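Local atomic coordinates of porphyranase B (Zobellia galactanivorans, PDB entry 3JUU), a protein that hydrolyses the sulfated red-algal polysaccharide porphyran at the linkages between beta-D-galactopyranose and alpha-L-galactopyranose-6-sulfate, as a member of glycoside hydrolase family 16. Residues A[142-147]-A[206-211]. Sequence-based numbering, arbitrary orientation.
Sequences TELDIQ and VWWKSK
V206 meets both I146 and L144, one methyl given to each. Its CG1 is flanked by the backbone N and C (chi1 63°) and touches CD1 of I146 at 3.5 Å, the two side chains crossing at about a right angle. Its CG2 faces L144 instead, tip to tip, with CD2 of L144 at 3.9 Å. L144 reaches this far because CG stands anti to the backbone N (chi1 -162°). Its other methyl, CD1, sits 4.1 Å above one face of the W208 indole, displaced from the ring centre to its border. No hydrogen bond joins the segments, and all four residues are buried: this is apolar packing between the two facing sheets of the GH16 jelly-roll beta-sandwich. F216 and I214 of strand 213-218 also pack on V206. An alanine at I146 would lack CG1 and CD1, and is likely to open a gap against V206 CG1 between the sheets. I146 and Q147 form a classic beta bulge facing F125. L144 and I146 point inward, whereas D145 and E143, the probable nucleophile, make no contact with 206-211; their side chains touch H172 and W126 instead, and E143 OE1 forms a salt bridge with R174.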
loop_
_atom_site.group_PDB
_atom_site.type_symbol
_atom_site.label_atom_id
_atom_site.label_comp_id
_atom_site.label_asym_id
_atom_site.label_seq_id
_atom_site.Cartn_x
_atom_site.Cartn_y
_atom_site.Cartn_z
ATOM N N THR A 142 11.939 -4.399 6.474
ATOM C CA THR A 142 11.087 -5.455 5.997
ATOM C C THR A 142 9.896 -4.663 5.425
ATOM O O THR A 142 9.330 -3.813 6.059
ATOM C CB THR A 142 10.568 -6.411 7.143
ATOM O OG1 THR A 142 9.856 -5.657 8.151
ATOM C CG2 THR A 142 11.676 -7.158 7.795
ATOM N N GLU A 143 9.570 -4.932 4.161
ATOM C CA GLU A 143 8.434 -4.261 3.500
ATOM C C GLU A 143 7.568 -5.340 2.914
ATOM O O GLU A 143 8.068 -6.214 2.211
ATOM C CB GLU A 143 8.991 -3.345 2.370
ATOM C CG GLU A 143 7.838 -2.656 1.562
ATOM C CD GLU A 143 8.426 -1.794 0.423
ATOM O OE1 GLU A 143 9.663 -1.537 0.380
ATOM O OE2 GLU A 143 7.628 -1.405 -0.462
ATOM N N LEU A 144 6.259 -5.245 3.183
ATOM C CA LEU A 144 5.260 -6.221 2.697
ATOM C C LEU A 144 4.238 -5.420 1.822
ATOM O O LEU A 144 3.386 -4.707 2.308
ATOM C CB LEU A 144 4.582 -6.895 3.941
ATOM C CG LEU A 144 3.827 -8.237 3.702
ATOM C CD1 LEU A 144 3.176 -8.706 4.993
ATOM C CD2 LEU A 144 2.783 -8.119 2.557
ATOM N N ASP A 145 4.379 -5.544 0.506
ATOM C CA ASP A 145 3.476 -4.864 -0.462
ATOM C C ASP A 145 2.271 -5.726 -0.807
ATOM O O ASP A 145 2.408 -6.839 -1.347
ATOM C CB ASP A 145 4.294 -4.541 -1.727
ATOM C CG ASP A 145 5.515 -3.701 -1.383
ATOM O OD1 ASP A 145 5.325 -2.581 -0.826
ATOM O OD2 ASP A 145 6.644 -4.180 -1.588
ATOM N N ILE A 146 1.085 -5.207 -0.510
ATOM C CA ILE A 146 -0.089 -6.009 -0.656
ATOM C C ILE A 146 -0.613 -5.781 -2.059
ATOM O O ILE A 146 -0.905 -6.738 -2.824
ATOM C CB ILE A 146 -1.132 -5.683 0.450
ATOM C CG1 ILE A 146 -0.499 -5.866 1.780
ATOM C CG2 ILE A 146 -2.469 -6.510 0.235
ATOM C CD1 ILE A 146 -1.183 -5.173 2.853
ATOM N N GLN A 147 -0.726 -4.486 -2.464
ATOM C CA GLN A 147 -1.030 -4.211 -3.849
ATOM C C GLN A 147 -0.253 -2.961 -4.288
ATOM O O GLN A 147 -0.213 -1.945 -3.566
ATOM C CB GLN A 147 -2.558 -3.999 -4.062
ATOM C CG GLN A 147 -3.014 -3.358 -5.363
ATOM C CD GLN A 147 -2.704 -4.189 -6.620
ATOM O OE1 GLN A 147 -1.697 -4.906 -6.647
ATOM N NE2 GLN A 147 -3.564 -4.105 -7.666
ATOM N N VAL A 206 -3.772 -9.405 2.974
ATOM C CA VAL A 206 -2.637 -10.272 3.277
ATOM C C VAL A 206 -2.846 -10.871 4.657
ATOM O O VAL A 206 -3.138 -10.157 5.651
ATOM C CB VAL A 206 -1.292 -9.534 3.197
ATOM C CG1 VAL A 206 -1.202 -8.375 4.267
ATOM C CG2 VAL A 206 -0.112 -10.548 3.337
ATOM N N TRP A 207 -2.643 -12.191 4.746
ATOM C CA TRP A 207 -2.434 -12.822 6.104
ATOM C C TRP A 207 -0.993 -12.884 6.432
ATOM O O TRP A 207 -0.236 -13.682 5.836
ATOM C CB TRP A 207 -3.075 -14.215 6.156
ATOM C CG TRP A 207 -3.114 -14.796 7.540
ATOM C CD1 TRP A 207 -2.951 -14.135 8.729
ATOM C CD2 TRP A 207 -3.265 -16.190 7.868
ATOM N NE1 TRP A 207 -3.052 -15.048 9.786
ATOM C CE2 TRP A 207 -3.241 -16.298 9.265
ATOM C CE3 TRP A 207 -3.442 -17.345 7.094
ATOM C CZ2 TRP A 207 -3.349 -17.557 9.941
ATOM C CZ3 TRP A 207 -3.567 -18.626 7.780
ATOM C CH2 TRP A 207 -3.489 -18.695 9.169
ATOM N N TRP A 208 -0.532 -11.936 7.261
ATOM C CA TRP A 208 0.813 -11.946 7.742
ATOM C C TRP A 208 0.777 -12.950 8.912
ATOM O O TRP A 208 0.632 -12.559 10.080
ATOM C CB TRP A 208 1.192 -10.527 8.203
ATOM C CG TRP A 208 2.524 -10.385 8.832
ATOM C CD1 TRP A 208 3.574 -11.259 8.806
ATOM C CD2 TRP A 208 3.006 -9.190 9.486
ATOM N NE1 TRP A 208 4.651 -10.725 9.494
ATOM C CE2 TRP A 208 4.337 -9.449 9.903
ATOM C CE3 TRP A 208 2.421 -7.917 9.744
ATOM C CZ2 TRP A 208 5.132 -8.502 10.628
ATOM C CZ3 TRP A 208 3.200 -6.974 10.513
ATOM C CH2 TRP A 208 4.542 -7.287 10.925
ATOM N N LYS A 209 0.922 -14.238 8.581
ATOM C CA LYS A 209 0.612 -15.348 9.481
ATOM C C LYS A 209 1.724 -15.533 10.489
ATOM O O LYS A 209 1.453 -15.773 11.673
ATOM C CB LYS A 209 0.374 -16.619 8.628
ATOM C CG LYS A 209 0.217 -17.904 9.475
ATOM C CD LYS A 209 0.115 -19.033 8.455
ATOM C CE LYS A 209 -0.223 -20.359 9.161
ATOM N NZ LYS A 209 0.801 -20.722 10.139
ATOM N N SER A 210 2.971 -15.483 10.047
ATOM C CA SER A 210 4.136 -15.704 10.932
ATOM C C SER A 210 5.332 -15.018 10.335
ATOM O O SER A 210 5.226 -14.409 9.249
ATOM C CB SER A 210 4.420 -17.208 11.101
ATOM O OG SER A 210 4.985 -17.677 9.901
ATOM N N LYS A 211 6.513 -15.162 10.957
ATOM C CA LYS A 211 7.697 -14.460 10.445
ATOM C C LYS A 211 8.077 -14.994 9.046
ATOM O O LYS A 211 8.779 -14.332 8.334
ATOM C CB LYS A 211 8.898 -14.668 11.392
ATOM C CG LYS A 211 9.385 -16.165 11.352
ATOM C CD LYS A 211 10.445 -16.472 12.430
ATOM C CE LYS A 211 10.697 -18.004 12.409
ATOM N NZ LYS A 211 11.915 -18.460 13.190
#